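Local coordinates for 3-oxoacyl-(acyl-carrier protein) synthase II (Thermus thermophilus, PDB 1J3N), which probably catalyses the condensation step of fatty acid elongation, joining acyl groups to malonyl units carried on acyl-carrier protein, at residues G18-A21 with F22-Q26; D53-P56 with G57-L60. One frame throughout, in Å; residues are numbered along the deposited sequence.

Contact 1: residues G18-A21 with F22-Q26; sequences GQEA and FHKAQ
Lys-24 and Glu-20 sit one helical turn apart, and the lysine side chain can be followed outward along its partner. Lys-24 CB lies 3.8 Å from Glu-20 O. Next, Lys-24 CG makes the closest side-chain approach, 3.4 Å from Glu-20 OE2. Beyond CG the chain is extended, so CD passes the same oxygen and Lys-24 CE is still 3.8 Å from Glu-20 OE2. At the tip, Lys-24 NZ is 5.0 Å from Glu-20 OE2, so the opposite charges may attract but form no direct salt bridge. The carboxylate is brought there by CG anti to the backbone N (chi1 -176°) and a bend at chi2 (52°). Glu-20 OE2 also accepts a hydrogen bond of 2.6 Å from a water O. That water lies in the plane of the His-23 ring at its edge, its O 2.8 Å from His-23 ND1, and so links positions three residues apart.

Beneath these side chains the backbone bonds are regular. Gly-18, at the N-cap, accepts through its O from Phe-22 N at 3.0 Å, and Lys-24 N reaches Glu-20 O with an N-H...O angle of 174°. On the buried side, Gln-26 NE2 stands 3.1 Å above the plane of the Phe-22 ring, over its centre, and is hydrogen-bonded to Gln-353 OE1. Gln-19 NE2 turns elsewhere, to Asp-85 OD1. The i to i+4 ladder, with exposed charges on one side and Phe-22 packed on strand 4-13 and helix 343-357, is that of an amphipathic helix, here the first turns of helix 19-28 in the thiolase-type condensing-enzyme fold.

Contact 2: residues D53-P56 with G57-L60; sequences DVDP and GAYL
Backbone hydrogen bonds define the turn between Asp-55 and Leu-60. Pro-56 O receives two donors. Leu-60 N lies 2.8 Å from Pro-56 O, nearly in line with the carbonyl bond (C=O...N 168°), and adds an i to i+4 bond. Tyr-59 N, 2.7 Å from Pro-56 O, stands well above the carbonyl plane; its bond closes a beta turn with Gly-57 and Ala-58 at the corners, whose backbone angles are near type I. A preceding turn, from Asp-55 O to Ala-58 N, is less sure because the place of that nitrogen is uncertain. These turns lie in the loop that connects strand 48-50 to helix 62-65 of the ketosynthase N-terminal region.

Polar side-chain contact comes from Asp-55. With CG anti to the backbone N (chi1 180°), the carboxylate lies beside the start of the turn, where Asp-55 OD1 takes a weak, bent bond from Gly-57 N at 3.3 Å. Asp-55 OD2 passes 3.7 Å from Ala-58 CB, while its salt bridge goes to Arg-62 NH2.

Apolar contact is made by Val-54 and Tyr-59, whose side chains cross at about a right angle. Val-54 CG2 meets Tyr-59 CE2 at 3.7 Å. Asp-55 O lies at the edge of the same ring, near its plane and 3.5 Å from Tyr-59 CD2; the same side chain also packs on Ile-77, Gln-80 and Leu-81 of helix 70-86.

How the contacts relate
From the N terminus, strand 4-13 and the short strand 16-17 lead into contact 1, which closes successive turns of helix 19-28. The chain then runs through the two-stranded sheet of 33-35 and 48-50 before contact 2 closes its turn ahead of helix 62-65. The two are therefore in series: neither encloses nor crosses the other. Their centres lie about 18 Å apart and their nearest atoms about 6 Å, without touching. Contact 1 joins strand 4-13 to helix 343-357, whereas contact 2 leans on helices 62-65 and 70-86. Helix 70-86 is common ground, since Asp-85 is hydrogen-bonded to Gln-19 and residues earlier in that helix receive Tyr-59.

Contact 1: residues G18-A21 with F22-Q26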
ATOM      1  N   GLY A  18     -23.056   9.807  -4.279  1.00 24.42           N
ATOM      2  CA  GLY A  18     -23.239   9.538  -5.686  1.00 23.62           C
ATOM      3  C   GLY A  18     -22.521  10.589  -6.512  1.00 26.42           C
ATOM      4  O   GLY A  18     -22.451  11.765  -6.139  1.00 24.42           O
ATOM      5  N   GLN A  19     -21.993  10.149  -7.645  1.00 26.00           N
ATOM      6  CA  GLN A  19     -21.255  10.994  -8.574  1.00 28.98           C
ATOM      7  C   GLN A  19     -22.028  12.242  -9.034  1.00 28.83           C
ATOM      8  O   GLN A  19     -21.487  13.353  -9.033  1.00 28.47           O
ATOM      9  CB  GLN A  19     -20.831  10.113  -9.757  1.00 30.96           C
ATOM     10  CG  GLN A  19     -20.275  10.807 -10.972  1.00 36.55           C
ATOM     11  CD  GLN A  19     -21.358  11.332 -11.876  1.00 34.82           C
ATOM     12  OE1 GLN A  19     -21.669  12.516 -11.850  1.00 38.79           O
ATOM     13  NE2 GLN A  19     -21.949  10.450 -12.674  1.00 33.47           N
ATOM     14  N   GLU A  20     -23.295  12.079  -9.407  1.00 28.92           N
ATOM     15  CA  GLU A  20     -24.075  13.229  -9.861  1.00 30.15           C
ATOM     16  C   GLU A  20     -24.327  14.236  -8.736  1.00 27.74           C
ATOM     17  O   GLU A  20     -24.157  15.440  -8.931  1.00 28.13           O
ATOM     18  CB  GLU A  20     -25.403  12.768 -10.476  1.00 33.31           C
ATOM     19  CG  GLU A  20     -26.251  13.893 -11.082  1.00 39.66           C
ATOM     20  CD  GLU A  20     -25.487  14.765 -12.081  1.00 44.03           C
ATOM     21  OE1 GLU A  20     -24.837  14.212 -12.994  1.00 47.77           O
ATOM     22  OE2 GLU A  20     -25.545  16.009 -11.960  1.00 45.31           O
ATOM     23  N   ALA A  21     -24.723  13.752  -7.561  1.00 25.37           N
ATOM     24  CA  ALA A  21     -24.969  14.642  -6.426  1.00 24.71           C
ATOM     25  C   ALA A  21     -23.705  15.436  -6.105  1.00 23.91           C
ATOM     26  O   ALA A  21     -23.766  16.626  -5.784  1.00 25.77           O
ATOM     27  CB  ALA A  21     -25.402  13.835  -5.194  1.00 22.06           C
ATOM     28  N   PHE A  22     -22.560  14.769  -6.193  1.00 25.71           N
ATOM     29  CA  PHE A  22     -21.270  15.394  -5.917  1.00 25.01           C
ATOM     30  C   PHE A  22     -21.009  16.533  -6.897  1.00 24.17           C
ATOM     31  O   PHE A  22     -20.590  17.618  -6.496  1.00 24.15           O
ATOM     32  CB  PHE A  22     -20.155  14.333  -6.004  1.00 25.10           C
ATOM     33  CG  PHE A  22     -18.753  14.879  -5.813  1.00 22.52           C
ATOM     34  CD1 PHE A  22     -18.473  15.816  -4.823  1.00 24.14           C
ATOM     35  CD2 PHE A  22     -17.710  14.413  -6.600  1.00 22.53           C
ATOM     36  CE1 PHE A  22     -17.166  16.285  -4.621  1.00 20.65           C
ATOM     37  CE2 PHE A  22     -16.408  14.868  -6.410  1.00 23.35           C
ATOM     38  CZ  PHE A  22     -16.137  15.815  -5.409  1.00 22.85           C
ATOM     39  N   HIS A  23     -21.278  16.290  -8.175  1.00 25.49           N
ATOM     40  CA  HIS A  23     -21.055  17.296  -9.212  1.00 27.33           C
ATOM     41  C   HIS A  23     -21.948  18.528  -9.051  1.00 27.98           C
ATOM     42  O   HIS A  23     -21.475  19.664  -9.123  1.00 25.67           O
ATOM     43  CB  HIS A  23     -21.253  16.681 -10.603  1.00 28.80           C
ATOM     44  CG  HIS A  23     -20.809  17.577 -11.715  1.00 28.88           C
ATOM     45  ND1 HIS A  23     -21.690  18.328 -12.463  1.00 29.71           N
ATOM     46  CD2 HIS A  23     -19.570  17.912 -12.145  1.00 29.69           C
ATOM     47  CE1 HIS A  23     -21.013  19.090 -13.304  1.00 28.06           C
ATOM     48  NE2 HIS A  23     -19.725  18.857 -13.130  1.00 28.21           N
ATOM     49  N   LYS A  24     -23.240  18.303  -8.835  1.00 29.12           N
ATOM     50  CA  LYS A  24     -24.166  19.406  -8.644  1.00 30.78           C
ATOM     51  C   LYS A  24     -23.759  20.239  -7.427  1.00 29.56           C
ATOM     52  O   LYS A  24     -23.785  21.468  -7.470  1.00 31.27           O
ATOM     53  CB  LYS A  24     -25.592  18.879  -8.448  1.00 31.62           C
ATOM     54  CG  LYS A  24     -26.285  18.448  -9.729  1.00 35.86           C
ATOM     55  CD  LYS A  24     -27.780  18.238  -9.490  1.00 39.77           C
ATOM     56  CE  LYS A  24     -28.527  17.977 -10.787  1.00 41.29           C
ATOM     57  NZ  LYS A  24     -30.002  17.930 -10.571  1.00 45.35           N
ATOM     58  N   ALA A  25     -23.382  19.559  -6.347  1.00 30.02           N
ATOM     59  CA  ALA A  25     -22.974  20.222  -5.109  1.00 29.08           C
ATOM     60  C   ALA A  25     -21.723  21.087  -5.294  1.00 29.60           C
ATOM     61  O   ALA A  25     -21.576  22.136  -4.653  1.00 28.21           O
ATOM     62  CB  ALA A  25     -22.736  19.180  -4.019  1.00 29.46           C
ATOM     63  N   GLN A  26     -20.821  20.639  -6.162  1.00 28.78           N
ATOM     64  CA  GLN A  26     -19.592  21.378  -6.450  1.00 28.91           C
ATOM     65  C   GLN A  26     -19.947  22.688  -7.144  1.00 28.93           C
ATOM     66  O   GLN A  26     -19.450  23.760  -6.776  1.00 28.38           O
ATOM     67  CB  GLN A  26     -18.681  20.572  -7.379  1.00 27.18           C
ATOM     68  CG  GLN A  26     -18.110  19.301  -6.789  1.00 27.45           C
ATOM     69  CD  GLN A  26     -17.314  18.501  -7.813  1.00 27.57           C
ATOM     70  OE1 GLN A  26     -16.303  18.971  -8.341  1.00 26.51           O
ATOM     71  NE2 GLN A  26     -17.774  17.290  -8.101  1.00 25.98           N
TER
HETATM   72  O   HOH W   1     -24.486  18.275 -12.705  1.00 37.14           O

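Contact 2: residues D53-P56 with G57-L60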
ATOM      1  N   ASP A  53     -23.063  11.522   5.179  1.00 25.55           N
ATOM      2  CA  ASP A  53     -24.356  11.057   5.663  1.00 28.05           C
ATOM      3  C   ASP A  53     -24.836   9.990   4.695  1.00 28.23           C
ATOM      4  O   ASP A  53     -25.255  10.301   3.585  1.00 30.07           O
ATOM      5  CB  ASP A  53     -25.375  12.203   5.708  1.00 30.50           C
ATOM      6  CG  ASP A  53     -25.091  13.194   6.818  1.00 32.31           C
ATOM      7  OD1 ASP A  53     -24.782  12.748   7.943  1.00 32.87           O
ATOM      8  OD2 ASP A  53     -25.192  14.414   6.569  1.00 31.58           O
ATOM      9  N   VAL A  54     -24.760   8.732   5.107  1.00 29.01           N
ATOM     10  CA  VAL A  54     -25.189   7.642   4.249  1.00 28.93           C
ATOM     11  C   VAL A  54     -25.670   6.465   5.087  1.00 30.93           C
ATOM     12  O   VAL A  54     -25.156   6.215   6.182  1.00 31.20           O
ATOM     13  CB  VAL A  54     -24.034   7.165   3.328  1.00 27.46           C
ATOM     14  CG1 VAL A  54     -22.966   6.461   4.145  1.00 25.49           C
ATOM     15  CG2 VAL A  54     -24.572   6.241   2.248  1.00 26.33           C
ATOM     16  N   ASP A  55     -26.665   5.754   4.568  1.00 31.50           N
ATOM     17  CA  ASP A  55     -27.217   4.586   5.247  1.00 33.14           C
ATOM     18  C   ASP A  55     -26.577   3.334   4.653  1.00 31.99           C
ATOM     19  O   ASP A  55     -27.009   2.835   3.615  1.00 32.93           O
ATOM     20  CB  ASP A  55     -28.737   4.548   5.061  1.00 33.71           C
ATOM     21  CG  ASP A  55     -29.386   3.356   5.737  1.00 35.44           C
ATOM     22  OD1 ASP A  55     -28.740   2.725   6.605  1.00 35.24           O
ATOM     23  OD2 ASP A  55     -30.556   3.061   5.406  1.00 36.89           O
ATOM     24  N   PRO A  56     -25.527   2.814   5.305  1.00 32.52           N
ATOM     25  CA  PRO A  56     -24.840   1.615   4.814  1.00 32.30           C
ATOM     26  C   PRO A  56     -25.824   0.469   4.616  1.00 32.36           C
ATOM     27  O   PRO A  56     -25.714  -0.297   3.662  1.00 32.31           O
ATOM     28  CB  PRO A  56     -23.827   1.323   5.920  1.00 31.62           C
ATOM     29  CG  PRO A  56     -23.554   2.679   6.496  1.00 33.71           C
ATOM     30  CD  PRO A  56     -24.933   3.270   6.572  1.00 31.87           C
ATOM     31  N   GLY A  57     -26.780   0.363   5.536  1.00 33.85           N
ATOM     32  CA  GLY A  57     -27.788  -0.681   5.459  1.00 34.83           C
ATOM     33  C   GLY A  57     -28.566  -0.612   4.159  1.00 35.35           C
ATOM     34  O   GLY A  57     -29.219  -1.579   3.761  1.00 35.27           O
ATOM     35  N   ALA A  58     -28.492   0.531   3.486  1.00 35.50           N
ATOM     36  CA  ALA A  58     -29.191   0.712   2.217  1.00 35.54           C
ATOM     37  C   ALA A  58     -28.384   0.116   1.065  1.00 35.99           C
ATOM     38  O   ALA A  58     -28.898  -0.052  -0.043  1.00 36.43           O
ATOM     39  CB  ALA A  58     -29.450   2.207   1.964  1.00 34.57           C
ATOM     40  N   TYR A  59     -27.122  -0.206   1.331  1.00 35.86           N
ATOM     41  CA  TYR A  59     -26.245  -0.776   0.311  1.00 36.65           C
ATOM     42  C   TYR A  59     -25.794  -2.192   0.634  1.00 37.36           C
ATOM     43  O   TYR A  59     -25.717  -3.042  -0.256  1.00 36.84           O
ATOM     44  CB  TYR A  59     -25.014   0.115   0.127  1.00 34.74           C
ATOM     45  CG  TYR A  59     -25.346   1.465  -0.450  1.00 34.31           C
ATOM     46  CD1 TYR A  59     -25.430   1.652  -1.832  1.00 35.58           C
ATOM     47  CD2 TYR A  59     -25.631   2.549   0.383  1.00 34.27           C
ATOM     48  CE1 TYR A  59     -25.794   2.884  -2.371  1.00 34.95           C
ATOM     49  CE2 TYR A  59     -25.997   3.781  -0.145  1.00 34.33           C
ATOM     50  CZ  TYR A  59     -26.078   3.940  -1.521  1.00 35.15           C
ATOM     51  OH  TYR A  59     -26.464   5.150  -2.046  1.00 38.37           O
ATOM     52  N   LEU A  60     -25.499  -2.440   1.907  1.00 38.33           N
ATOM     53  CA  LEU A  60     -25.029  -3.747   2.346  1.00 40.69           C
ATOM     54  C   LEU A  60     -26.027  -4.427   3.279  1.00 42.46           C
ATOM     55  O   LEU A  60     -26.963  -3.796   3.768  1.00 43.02           O
ATOM     56  CB  LEU A  60     -23.686  -3.588   3.066  1.00 40.32           C
ATOM     57  CG  LEU A  60     -22.725  -2.572   2.441  1.00 40.06           C
ATOM     58  CD1 LEU A  60     -21.444  -2.500   3.250  1.00 38.67           C
ATOM     59  CD2 LEU A  60     -22.435  -2.963   1.004  1.00 40.02           C
TER